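Local coordinates for 2-keto acid:ferredoxin oxidoreductase subunit alpha (Pyrococcus furiosus, PDB 4WBX), which probably catalyses, as part of a multisubunit enzyme, the coenzyme A-dependent oxidation of 2-oxoglutarate to succinyl-CoA and carbon dioxide, with ferredoxin as electron acceptor, at residues G18-I23 against R195-N200; R31-A36 against D165-A170; M351-L356 against L372-G377. All coordinates share one frame; numbering follows the deposited sequence.

Contact 1. Residues G18-I23 against R195-N200; sequences GEPDFI and RVYIPN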
ATOM      1  N   GLY A  18       5.505  38.742  13.803  1.00 82.37           N
ATOM      2  CA  GLY A  18       5.188  39.901  14.614  1.00 82.59           C
ATOM      3  C   GLY A  18       4.521  41.011  13.829  1.00 78.58           C
ATOM      4  O   GLY A  18       4.681  42.179  14.171  1.00 78.99           O
ATOM      5  N   GLU A  19       3.764  40.653  12.798  1.00 75.52           N
ATOM      6  CA  GLU A  19       3.107  41.653  11.972  1.00 78.34           C
ATOM      7  C   GLU A  19       2.029  41.050  11.089  1.00 75.91           C
ATOM      8  O   GLU A  19       2.114  39.887  10.714  1.00 73.78           O
ATOM      9  CB  GLU A  19       4.145  42.375  11.104  1.00 78.72           C
ATOM     10  CG  GLU A  19       4.832  41.495  10.076  1.00 81.48           C
ATOM     11  CD  GLU A  19       6.154  42.086   9.591  1.00 84.88           C
ATOM     12  OE1 GLU A  19       6.348  43.310   9.759  1.00 81.08           O
ATOM     13  OE2 GLU A  19       6.999  41.323   9.069  1.00 81.20           O
ATOM     14  N   PRO A  20       1.010  41.846  10.751  1.00 73.96           N
ATOM     15  CA  PRO A  20       0.018  41.419   9.763  1.00 71.75           C
ATOM     16  C   PRO A  20       0.696  41.079   8.453  1.00 76.35           C
ATOM     17  O   PRO A  20       1.741  41.645   8.155  1.00 79.50           O
ATOM     18  CB  PRO A  20      -0.874  42.640   9.604  1.00 74.15           C
ATOM     19  CG  PRO A  20      -0.723  43.385  10.877  1.00 75.08           C
ATOM     20  CD  PRO A  20       0.668  43.140  11.358  1.00 71.63           C
ATOM     21  N   ASP A  21       0.131  40.141   7.707  1.00 74.09           N
ATOM     22  CA  ASP A  21       0.573  39.859   6.351  1.00 67.88           C
ATOM     23  C   ASP A  21      -0.645  39.298   5.630  1.00 66.79           C
ATOM     24  O   ASP A  21      -1.674  39.054   6.247  1.00 72.94           O
ATOM     25  CB  ASP A  21       1.761  38.893   6.324  1.00 64.08           C
ATOM     26  CG  ASP A  21       2.329  38.686   4.912  1.00 74.39           C
ATOM     27  OD1 ASP A  21       1.616  38.965   3.922  1.00 76.84           O
ATOM     28  OD2 ASP A  21       3.484  38.225   4.767  1.00 73.94           O
ATOM     29  N   PHE A  22      -0.546  39.131   4.324  1.00 64.25           N
ATOM     30  CA  PHE A  22      -1.658  38.638   3.533  1.00 69.42           C
ATOM     31  C   PHE A  22      -1.215  37.368   2.844  1.00 72.12           C
ATOM     32  O   PHE A  22      -0.424  37.415   1.895  1.00 71.74           O
ATOM     33  CB  PHE A  22      -2.115  39.674   2.501  1.00 73.50           C
ATOM     34  CG  PHE A  22      -3.260  40.546   2.965  1.00 71.70           C
ATOM     35  CD1 PHE A  22      -4.568  40.230   2.625  1.00 67.41           C
ATOM     36  CD2 PHE A  22      -3.026  41.695   3.715  1.00 72.53           C
ATOM     37  CE1 PHE A  22      -5.622  41.032   3.041  1.00 69.37           C
ATOM     38  CE2 PHE A  22      -4.077  42.506   4.129  1.00 70.79           C
ATOM     39  CZ  PHE A  22      -5.373  42.174   3.795  1.00 72.81           C
ATOM     40  N   ILE A  23      -1.716  36.233   3.324  1.00 70.75           N
ATOM     41  CA  ILE A  23      -1.255  34.944   2.822  1.00 66.65           C
ATOM     42  C   ILE A  23      -2.410  34.040   2.447  1.00 61.85           C
ATOM     43  O   ILE A  23      -3.565  34.321   2.761  1.00 61.35           O
ATOM     44  CB  ILE A  23      -0.356  34.237   3.849  1.00 62.65           C
ATOM     45  CG1 ILE A  23      -0.934  34.373   5.245  1.00 62.43           C
ATOM     46  CG2 ILE A  23       1.020  34.874   3.847  1.00 72.19           C
ATOM     47  CD1 ILE A  23       0.038  33.977   6.334  1.00 67.12           C
ATOM     48  N   ARG A 195      -6.058  38.261   5.413  1.00 62.50           N
ATOM     49  CA  ARG A 195      -5.167  38.899   6.365  1.00 62.88           C
ATOM     50  C   ARG A 195      -4.934  37.999   7.549  1.00 68.01           C
ATOM     51  O   ARG A 195      -5.891  37.543   8.186  1.00 69.76           O
ATOM     52  CB  ARG A 195      -5.734  40.236   6.848  1.00 70.74           C
ATOM     53  CG  ARG A 195      -4.932  40.874   7.985  1.00 70.14           C
ATOM     54  CD  ARG A 195      -5.661  42.074   8.577  1.00 75.49           C
ATOM     55  NE  ARG A 195      -4.803  42.816   9.498  1.00 86.87           N
ATOM     56  CZ  ARG A 195      -4.752  42.613  10.815  1.00 91.72           C
ATOM     57  NH1 ARG A 195      -5.520  41.689  11.382  1.00 92.40           N
ATOM     58  NH2 ARG A 195      -3.936  43.341  11.574  1.00 89.82           N
ATOM     59  N   VAL A 196      -3.658  37.761   7.841  1.00 67.11           N
ATOM     60  CA  VAL A 196      -3.243  36.975   8.996  1.00 66.96           C
ATOM     61  C   VAL A 196      -2.305  37.798   9.874  1.00 66.97           C
ATOM     62  O   VAL A 196      -1.267  38.269   9.410  1.00 68.49           O
ATOM     63  CB  VAL A 196      -2.517  35.652   8.572  1.00 70.62           C
ATOM     64  CG1 VAL A 196      -1.789  35.004   9.764  1.00 64.96           C
ATOM     65  CG2 VAL A 196      -3.486  34.678   7.937  1.00 61.17           C
ATOM     66  N   TYR A 197      -2.657  37.986  11.137  1.00 63.70           N
ATOM     67  CA  TYR A 197      -1.680  38.538  12.058  1.00 69.94           C
ATOM     68  C   TYR A 197      -0.793  37.405  12.561  1.00 72.55           C
ATOM     69  O   TYR A 197      -1.255  36.520  13.279  1.00 76.15           O
ATOM     70  CB  TYR A 197      -2.344  39.268  13.230  1.00 71.33           C
ATOM     71  CG  TYR A 197      -1.339  39.832  14.230  1.00 76.59           C
ATOM     72  CD1 TYR A 197      -0.879  41.140  14.130  1.00 79.52           C
ATOM     73  CD2 TYR A 197      -0.845  39.050  15.267  1.00 75.18           C
ATOM     74  CE1 TYR A 197       0.046  41.653  15.043  1.00 77.81           C
ATOM     75  CE2 TYR A 197       0.075  39.553  16.180  1.00 78.08           C
ATOM     76  CZ  TYR A 197       0.516  40.853  16.063  1.00 79.97           C
ATOM     77  OH  TYR A 197       1.431  41.340  16.975  1.00 84.28           O
ATOM     78  N   ILE A 198       0.478  37.430  12.182  1.00 70.72           N
ATOM     79  CA  ILE A 198       1.443  36.457  12.679  1.00 68.55           C
ATOM     80  C   ILE A 198       2.210  37.005  13.863  1.00 71.41           C
ATOM     81  O   ILE A 198       2.988  37.930  13.708  1.00 74.03           O
ATOM     82  CB  ILE A 198       2.439  36.083  11.600  1.00 73.15           C
ATOM     83  CG1 ILE A 198       1.701  35.481  10.407  1.00 73.89           C
ATOM     84  CG2 ILE A 198       3.503  35.147  12.163  1.00 73.76           C
ATOM     85  CD1 ILE A 198       2.532  35.426   9.155  1.00 76.00           C
ATOM     86  N   PRO A 199       1.990  36.448  15.060  1.00 77.60           N
ATOM     87  CA  PRO A 199       2.687  36.959  16.251  1.00 77.90           C
ATOM     88  C   PRO A 199       4.193  36.708  16.250  1.00 78.59           C
ATOM     89  O   PRO A 199       4.692  35.922  15.434  1.00 77.87           O
ATOM     90  CB  PRO A 199       2.017  36.191  17.394  1.00 76.35           C
ATOM     91  CG  PRO A 199       0.669  35.848  16.860  1.00 66.88           C
ATOM     92  CD  PRO A 199       0.915  35.510  15.423  1.00 69.56           C
ATOM     93  N   ASN A 200       4.914  37.373  17.146  1.00 79.40           N
ATOM     94  CA  ASN A 200       6.324  37.053  17.306  1.00 82.54           C
ATOM     95  C   ASN A 200       6.429  35.785  18.118  1.00 82.43           C
ATOM     96  O   ASN A 200       5.599  35.545  18.986  1.00 82.82           O
ATOM     97  CB  ASN A 200       7.099  38.202  17.973  1.00 89.39           C
ATOM     98  CG  ASN A 200       8.064  38.912  17.007  1.00 89.93           C
ATOM     99  OD1 ASN A 200       7.839  38.959  15.795  1.00 87.74           O
ATOM    100  ND2 ASN A 200       9.153  39.450  17.552  1.00 89.60           N
TER
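I23 lays its CG1-CD1 branch across V196 at about a right angle, with I23 CG1 3.7 Å from V196 CG2. Its chi1 of 43° sets CG1 between the backbone N and the carbonyl carbon, and from there the extended end of the branch also reaches I198, the two CD1 atoms of I23 and I198 being 4.0 Å apart. This is the tight face of the strand pair, covered by A28 and R31 of helix 25-36 and by F164 of helix 160-176. With an alanine in place of I23, V196 and I198 would probably lose their shared apolar partner and a gap would open beside R31. D21 lies on the same face, but its carboxylate leads away from V196 to a salt bridge with R31. The two strands form a two-stranded antiparallel sheet that brings together parts of the chain 172 residues apart. Hydrogen-bonded pairs D21-V196 and E19-I198 alternate with the non-hydrogen-bonded pairs P20-Y197 and F22-R195. The V196 N to D21 O bond is short and straight (2.9 Å, 172°), whereas I198 N meets E19 O at 3.3 Å from above the carbonyl plane. G18 and E19 together face I198, a G1 beta bulge in which G18 N bonds only weakly and the positive phi of G18 favours glycine. The other face is more exposed and more thinly packed. R195 CB sits over one face of the F22 ring, 3.9 Å from its centroid, in a CH-pi contact. Beyond it the extended R195 chain runs alongside P20, bringing R195 NH2 to 3.3 Å from P20 CG, while P20 CD meets Y197 CD1 obliquely at 3.8 Å.

Contact 2. Residues R31-A36 against D165-A170; sequences RAAILA and DFTIRA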
ATOM      1  N   ARG A  31       3.315  28.230   7.712  1.00 60.23           N
ATOM      2  CA  ARG A  31       3.991  29.142   8.634  1.00 62.90           C
ATOM      3  C   ARG A  31       3.684  28.776  10.074  1.00 58.52           C
ATOM      4  O   ARG A  31       4.605  28.625  10.884  1.00 59.70           O
ATOM      5  CB  ARG A  31       3.594  30.589   8.376  1.00 63.41           C
ATOM      6  CG  ARG A  31       4.410  31.242   7.304  1.00 69.48           C
ATOM      7  CD  ARG A  31       3.983  32.689   7.119  1.00 75.22           C
ATOM      8  NE  ARG A  31       4.299  33.189   5.779  1.00 73.96           N
ATOM      9  CZ  ARG A  31       4.144  34.455   5.401  1.00 74.15           C
ATOM     10  NH1 ARG A  31       3.686  35.354   6.261  1.00 71.80           N
ATOM     11  NH2 ARG A  31       4.445  34.821   4.164  1.00 73.93           N
ATOM     12  N   ALA A  32       2.394  28.646  10.388  1.00 53.73           N
ATOM     13  CA  ALA A  32       1.959  28.248  11.728  1.00 55.80           C
ATOM     14  C   ALA A  32       2.673  26.976  12.237  1.00 59.73           C
ATOM     15  O   ALA A  32       3.164  26.927  13.375  1.00 57.94           O
ATOM     16  CB  ALA A  32       0.466  28.045  11.743  1.00 55.91           C
ATOM     17  N   ALA A  33       2.742  25.950  11.397  1.00 52.87           N
ATOM     18  CA  ALA A  33       3.394  24.724  11.817  1.00 55.07           C
ATOM     19  C   ALA A  33       4.804  25.011  12.288  1.00 56.69           C
ATOM     20  O   ALA A  33       5.186  24.611  13.384  1.00 58.43           O
ATOM     21  CB  ALA A  33       3.410  23.723  10.710  1.00 51.01           C
ATOM     22  N   ILE A  34       5.564  25.732  11.477  1.00 57.04           N
ATOM     23  CA  ILE A  34       6.967  25.967  11.787  1.00 58.34           C
ATOM     24  C   ILE A  34       7.148  26.734  13.106  1.00 59.56           C
ATOM     25  O   ILE A  34       8.001  26.381  13.926  1.00 59.93           O
ATOM     26  CB  ILE A  34       7.649  26.688  10.618  1.00 55.65           C
ATOM     27  CG1 ILE A  34       7.864  25.674   9.493  1.00 56.81           C
ATOM     28  CG2 ILE A  34       8.984  27.284  11.034  1.00 54.03           C
ATOM     29  CD1 ILE A  34       8.508  26.252   8.293  1.00 60.21           C
ATOM     30  N   LEU A  35       6.319  27.742  13.332  1.00 58.64           N
ATOM     31  CA  LEU A  35       6.371  28.493  14.578  1.00 60.85           C
ATOM     32  C   LEU A  35       5.982  27.621  15.771  1.00 64.17           C
ATOM     33  O   LEU A  35       6.417  27.874  16.899  1.00 64.47           O
ATOM     34  CB  LEU A  35       5.455  29.722  14.499  1.00 65.75           C
ATOM     35  CG  LEU A  35       5.986  30.921  13.697  1.00 71.45           C
ATOM     36  CD1 LEU A  35       4.936  32.029  13.563  1.00 73.07           C
ATOM     37  CD2 LEU A  35       7.241  31.468  14.348  1.00 73.75           C
ATOM     38  N   ALA A  36       5.169  26.594  15.515  1.00 65.36           N
ATOM     39  CA  ALA A  36       4.714  25.677  16.566  1.00 64.57           C
ATOM     40  C   ALA A  36       5.816  24.717  17.014  1.00 61.29           C
ATOM     41  O   ALA A  36       5.803  24.225  18.139  1.00 66.40           O
ATOM     42  CB  ALA A  36       3.500  24.887  16.094  1.00 59.93           C
ATOM     43  N   ASP A 165      -4.135  29.745  13.111  1.00 59.98           N
ATOM     44  CA  ASP A 165      -4.275  29.593  14.547  1.00 59.89           C
ATOM     45  C   ASP A 165      -4.564  28.159  14.934  1.00 60.73           C
ATOM     46  O   ASP A 165      -4.065  27.676  15.959  1.00 60.40           O
ATOM     47  CB  ASP A 165      -5.385  30.497  15.081  1.00 58.36           C
ATOM     48  CG  ASP A 165      -5.105  31.980  14.857  1.00 63.64           C
ATOM     49  OD1 ASP A 165      -3.990  32.349  14.417  1.00 59.06           O
ATOM     50  OD2 ASP A 165      -6.025  32.778  15.130  1.00 68.32           O
ATOM     51  N   PHE A 166      -5.380  27.477  14.134  1.00 57.40           N
ATOM     52  CA  PHE A 166      -5.771  26.124  14.511  1.00 62.81           C
ATOM     53  C   PHE A 166      -4.580  25.190  14.346  1.00 60.22           C
ATOM     54  O   PHE A 166      -4.420  24.260  15.130  1.00 58.11           O
ATOM     55  CB  PHE A 166      -6.968  25.614  13.696  1.00 62.22           C
ATOM     56  CG  PHE A 166      -8.271  26.305  14.026  1.00 63.24           C
ATOM     57  CD1 PHE A 166      -8.324  27.283  15.016  1.00 61.00           C
ATOM     58  CD2 PHE A 166      -9.443  25.975  13.348  1.00 59.56           C
ATOM     59  CE1 PHE A 166      -9.510  27.925  15.322  1.00 57.08           C
ATOM     60  CE2 PHE A 166     -10.643  26.613  13.651  1.00 59.79           C
ATOM     61  CZ  PHE A 166     -10.673  27.594  14.638  1.00 59.74           C
ATOM     62  N   THR A 167      -3.746  25.450  13.340  1.00 55.73           N
ATOM     63  CA  THR A 167      -2.541  24.665  13.149  1.00 54.47           C
ATOM     64  C   THR A 167      -1.674  24.756  14.379  1.00 56.78           C
ATOM     65  O   THR A 167      -1.168  23.742  14.850  1.00 62.10           O
ATOM     66  CB  THR A 167      -1.732  25.113  11.951  1.00 53.80           C
ATOM     67  OG1 THR A 167      -2.469  24.822  10.769  1.00 54.88           O
ATOM     68  CG2 THR A 167      -0.427  24.343  11.902  1.00 53.52           C
ATOM     69  N   ILE A 168      -1.514  25.961  14.915  1.00 51.76           N
ATOM     70  CA  ILE A 168      -0.852  26.091  16.202  1.00 56.08           C
ATOM     71  C   ILE A 168      -1.572  25.230  17.244  1.00 59.74           C
ATOM     72  O   ILE A 168      -0.942  24.481  17.993  1.00 59.52           O
ATOM     73  CB  ILE A 168      -0.828  27.533  16.714  1.00 51.97           C
ATOM     74  CG1 ILE A 168      -0.100  28.437  15.731  1.00 58.00           C
ATOM     75  CG2 ILE A 168      -0.150  27.594  18.056  1.00 53.91           C
ATOM     76  CD1 ILE A 168       1.236  27.991  15.438  1.00 59.62           C
ATOM     77  N   ARG A 169      -2.897  25.348  17.296  1.00 59.03           N
ATOM     78  CA  ARG A 169      -3.652  24.698  18.362  1.00 60.06           C
ATOM     79  C   ARG A 169      -3.540  23.186  18.191  1.00 54.87           C
ATOM     80  O   ARG A 169      -3.323  22.464  19.157  1.00 54.41           O
ATOM     81  CB  ARG A 169      -5.119  25.170  18.373  1.00 55.36           C
ATOM     82  CG  ARG A 169      -5.941  24.626  19.539  1.00 54.50           C
ATOM     83  CD  ARG A 169      -7.150  25.490  19.829  1.00 49.39           C
ATOM     84  NE  ARG A 169      -8.351  24.737  20.192  1.00 53.16           N
ATOM     85  CZ  ARG A 169      -8.692  24.373  21.430  1.00 57.31           C
ATOM     86  NH1 ARG A 169      -7.903  24.652  22.467  1.00 59.70           N
ATOM     87  NH2 ARG A 169      -9.827  23.706  21.633  1.00 54.78           N
ATOM     88  N   ALA A 170      -3.644  22.731  16.951  1.00 53.31           N
ATOM     89  CA  ALA A 170      -3.438  21.327  16.628  1.00 53.23           C
ATOM     90  C   ALA A 170      -2.118  20.810  17.211  1.00 53.87           C
ATOM     91  O   ALA A 170      -2.111  19.855  17.965  1.00 54.14           O
ATOM     92  CB  ALA A 170      -3.475  21.118  15.121  1.00 45.64           C
TER
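A32 meets both T167 and I168 with its single methyl group, and the two larger residues start out with much the same first torsion. In T167, CG2 stands opposite the backbone N and OG1 beside it (chi1 -68°). This rotation divides the side chain by chemistry: OG1 turns back to its own helix and bonds the carbonyl of A163, while the carbon side faces across. T167 CB is thereby 3.7 Å from A32 CB, and T167 CG2 comes to 3.6 Å from the backbone N of A33, with A33 CB a little farther off. I168 differs in having a further atom, CD1, which a chi2 of -56° folds round to the interface although its CB does not aim directly at the other helix. I168 CD1 touches A32 and A36, one turn apart, at 3.8 Å from A32 CB and 3.9 Å from A36 CB. The closest approach across the contact is that of the same methyl to A32 O, modelled at 3.0 Å, a distance whose exact value is doubtful. That oxygen also accepts the helical bond from A36 N. A32, A33 and A36 present such shallow surfaces that the short axes approach to 8.1 Å, crossing at -36° with both chains running in broadly the same direction. The side-chain groups that meet are apolar and buried, two of the methyls also resting on backbone N and O atoms. Around them, F164 and F171 of helix 160-176 extend the packing onto A32, A33 and A36. M56 of helix 50-59 touches A33 from another helix, and T167 and A170 rest on L183 and V181, which places the helix pair against the large mixed sheet to which strand 180-186 belongs.

Contact 3. Residues M351-L356 against L372-G377; sequences MNLGQL and LISKIG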
ATOM      1  N   MET A 351     -21.369  21.575   2.309  1.00 64.68           N
ATOM      2  CA  MET A 351     -21.073  21.109   0.960  1.00 67.69           C
ATOM      3  C   MET A 351     -20.908  19.560   0.921  1.00 68.61           C
ATOM      4  O   MET A 351     -19.838  19.030   0.620  1.00 64.42           O
ATOM      5  CB  MET A 351     -19.833  21.816   0.422  1.00 69.12           C
ATOM      6  CG  MET A 351     -19.936  23.345   0.393  1.00 64.54           C
ATOM      7  SD  MET A 351     -18.431  24.083  -0.272  1.00 62.71           S
ATOM      8  CE  MET A 351     -18.532  23.531  -1.976  1.00 63.05           C
ATOM      9  N   ASN A 352     -21.991  18.859   1.255  1.00 67.73           N
ATOM     10  CA  ASN A 352     -22.052  17.404   1.256  1.00 62.77           C
ATOM     11  C   ASN A 352     -23.527  16.987   1.199  1.00 65.89           C
ATOM     12  O   ASN A 352     -24.391  17.822   0.911  1.00 68.88           O
ATOM     13  CB  ASN A 352     -21.354  16.844   2.483  1.00 59.73           C
ATOM     14  CG  ASN A 352     -21.979  17.315   3.774  1.00 61.24           C
ATOM     15  OD1 ASN A 352     -23.201  17.319   3.915  1.00 62.38           O
ATOM     16  ND2 ASN A 352     -21.143  17.702   4.739  1.00 58.27           N
ATOM     17  N   LEU A 353     -23.848  15.728   1.482  1.00 62.24           N
ATOM     18  CA  LEU A 353     -25.259  15.344   1.511  1.00 55.94           C
ATOM     19  C   LEU A 353     -25.740  15.089   2.915  1.00 55.13           C
ATOM     20  O   LEU A 353     -26.744  14.423   3.111  1.00 61.78           O
ATOM     21  CB  LEU A 353     -25.528  14.126   0.636  1.00 51.85           C
ATOM     22  CG  LEU A 353     -25.365  14.491  -0.843  1.00 59.86           C
ATOM     23  CD1 LEU A 353     -25.608  13.327  -1.807  1.00 60.36           C
ATOM     24  CD2 LEU A 353     -26.285  15.639  -1.171  1.00 62.07           C
ATOM     25  N   GLY A 354     -25.038  15.640   3.892  1.00 56.86           N
ATOM     26  CA  GLY A 354     -25.478  15.568   5.270  1.00 56.57           C
ATOM     27  C   GLY A 354     -24.486  14.807   6.118  1.00 62.81           C
ATOM     28  O   GLY A 354     -24.390  13.582   6.020  1.00 64.12           O
ATOM     29  N   GLN A 355     -23.737  15.527   6.944  1.00 59.75           N
ATOM     30  CA  GLN A 355     -22.741  14.915   7.801  1.00 55.84           C
ATOM     31  C   GLN A 355     -22.689  15.723   9.065  1.00 55.74           C
ATOM     32  O   GLN A 355     -22.897  15.200  10.150  1.00 53.98           O
ATOM     33  CB  GLN A 355     -21.350  14.871   7.133  1.00 55.25           C
ATOM     34  CG  GLN A 355     -21.299  14.118   5.806  1.00 54.71           C
ATOM     35  CD  GLN A 355     -19.933  14.145   5.138  1.00 53.20           C
ATOM     36  OE1 GLN A 355     -18.926  14.564   5.730  1.00 48.68           O
ATOM     37  NE2 GLN A 355     -19.895  13.693   3.889  1.00 50.84           N
ATOM     38  N   LEU A 356     -22.384  17.010   8.920  1.00 56.69           N
ATOM     39  CA  LEU A 356     -22.498  17.936  10.031  1.00 62.26           C
ATOM     40  C   LEU A 356     -23.946  17.915  10.525  1.00 62.33           C
ATOM     41  O   LEU A 356     -24.205  17.921  11.727  1.00 59.11           O
ATOM     42  CB  LEU A 356     -22.084  19.347   9.614  1.00 61.67           C
ATOM     43  CG  LEU A 356     -22.234  20.348  10.752  1.00 68.40           C
ATOM     44  CD1 LEU A 356     -21.579  19.776  12.021  1.00 54.45           C
ATOM     45  CD2 LEU A 356     -21.651  21.708  10.364  1.00 64.26           C
ATOM     46  N   LEU A 372     -31.005  20.651   6.383  1.00 81.63           N
ATOM     47  CA  LEU A 372     -29.724  20.767   5.691  1.00 80.67           C
ATOM     48  C   LEU A 372     -29.862  21.538   4.380  1.00 79.71           C
ATOM     49  O   LEU A 372     -30.774  21.274   3.593  1.00 80.71           O
ATOM     50  CB  LEU A 372     -29.130  19.366   5.426  1.00 80.75           C
ATOM     51  CG  LEU A 372     -28.160  19.166   4.239  1.00 80.65           C
ATOM     52  CD1 LEU A 372     -26.742  19.642   4.545  1.00 76.14           C
ATOM     53  CD2 LEU A 372     -28.128  17.707   3.764  1.00 75.58           C
ATOM     54  N   ILE A 373     -28.967  22.495   4.142  1.00 76.37           N
ATOM     55  CA  ILE A 373     -28.919  23.142   2.838  1.00 77.98           C
ATOM     56  C   ILE A 373     -27.691  22.622   2.105  1.00 79.51           C
ATOM     57  O   ILE A 373     -26.566  23.104   2.293  1.00 77.54           O
ATOM     58  CB  ILE A 373     -28.865  24.679   2.921  1.00 74.54           C
ATOM     59  CG1 ILE A 373     -29.934  25.215   3.866  1.00 73.65           C
ATOM     60  CG2 ILE A 373     -29.047  25.272   1.548  1.00 72.33           C
ATOM     61  CD1 ILE A 373     -29.494  26.471   4.599  1.00 74.51           C
ATOM     62  N   SER A 374     -27.915  21.621   1.269  1.00 75.35           N
ATOM     63  CA  SER A 374     -26.812  20.912   0.680  1.00 73.71           C
ATOM     64  C   SER A 374     -26.496  21.477  -0.667  1.00 77.73           C
ATOM     65  O   SER A 374     -27.329  21.436  -1.571  1.00 82.62           O
ATOM     66  CB  SER A 374     -27.133  19.428   0.534  1.00 76.94           C
ATOM     67  OG  SER A 374     -27.814  19.200  -0.686  1.00 78.02           O
ATOM     68  N   LYS A 375     -25.296  22.001  -0.833  1.00 73.98           N
ATOM     69  CA  LYS A 375     -24.857  22.164  -2.196  1.00 79.67           C
ATOM     70  C   LYS A 375     -23.580  21.388  -2.376  1.00 78.64           C
ATOM     71  O   LYS A 375     -22.718  21.392  -1.503  1.00 77.34           O
ATOM     72  CB  LYS A 375     -24.651  23.619  -2.580  1.00 78.57           C
ATOM     73  CG  LYS A 375     -24.229  23.724  -4.040  1.00 78.31           C
ATOM     74  CD  LYS A 375     -23.944  25.123  -4.470  1.00 77.23           C
ATOM     75  CE  LYS A 375     -24.564  26.099  -3.525  1.00 79.47           C
ATOM     76  NZ  LYS A 375     -23.729  27.306  -3.526  1.00 83.27           N
ATOM     77  N   ILE A 376     -23.481  20.705  -3.508  1.00 77.92           N
ATOM     78  CA  ILE A 376     -22.300  19.935  -3.856  1.00 78.90           C
ATOM     79  C   ILE A 376     -22.063  20.123  -5.349  1.00 77.64           C
ATOM     80  O   ILE A 376     -22.982  20.450  -6.095  1.00 76.92           O
ATOM     81  CB  ILE A 376     -22.460  18.428  -3.521  1.00 74.09           C
ATOM     82  CG1 ILE A 376     -23.658  17.838  -4.261  1.00 72.07           C
ATOM     83  CG2 ILE A 376     -22.663  18.212  -2.028  1.00 65.72           C
ATOM     84  CD1 ILE A 376     -23.327  16.616  -5.049  1.00 72.12           C
ATOM     85  N   GLY A 377     -20.830  19.928  -5.786  1.00 77.74           N
ATOM     86  CA  GLY A 377     -20.536  20.000  -7.200  1.00 82.17           C
ATOM     87  C   GLY A 377     -19.699  21.198  -7.600  1.00 85.82           C
ATOM     88  O   GLY A 377     -19.563  21.484  -8.790  1.00 89.34           O
TER
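M351 and K375 bring the two backbones together, their CA atoms 5.0 Å apart, where a loop passes over the end of a strand. The touching parts run 134° apart, and their closest backbone link is a CA-H...O contact, M351 CA to K375 O at 3.0 Å. The loop follows strand 345-350 and leads into helix 356-363, which returns the chain to the parallel strand 369-374, so that both segments belong to one beta-alpha-beta unit of the core domain II family region. Within the loop, N352 OD1 accepts from G354 N in an Asx turn, modelled as a very short bond, and G354 has backbone angles that call for glycine. Side chains of the strand segment then fit against this folded backbone. L372 has CG opposite its backbone N (chi1 154°) and brings CD2 up to the L353-G354 peptide, 3.6 Å from L353 O. S374 CB lies 3.2 Å from N352 O, and S374 OG is a looser 3.9 Å from L353 CD2. Farther along, I376 holds CG2 beside its own backbone N and opposite its carbonyl carbon, and this methyl touches the N352 backbone, 3.4 Å from N352 N. Polar atoms are engaged outside the pair of segments: N352 ND2 bonds Q136 O, K375 NZ pairs with E385, and the backbone N of L353 donates to D149 of a second copy of this subunit. Apart from the single CH...O contact of M351, the chemistry is van der Waals packing of methyl and methylene groups on the peptide, without a conventional bond between the segments, and the loop probably owes its position in good part to its own Asx turn, the bonds to Q136 and the second subunit.

Contacts 1 and 2 form one continuous region, their centres about 13 Å apart. Strand 19-23 runs on into helix 25-36, and R31 of contact 2 reaches D21, I23 and I198 of contact 1, while L35 packs on I198. Along the chain, contact 2 falls within the span that contact 1 closes, so the two-stranded sheet and the helix pair together join the N-terminal strand and helix of the modelled chain to residues well over a hundred positions later. Contact 3 comes afterwards, in the core domain II family region, its centre about 29 Å from that of contact 2 on the opposite side of the chain's centre. There, unlike at the other two, another subunit takes part.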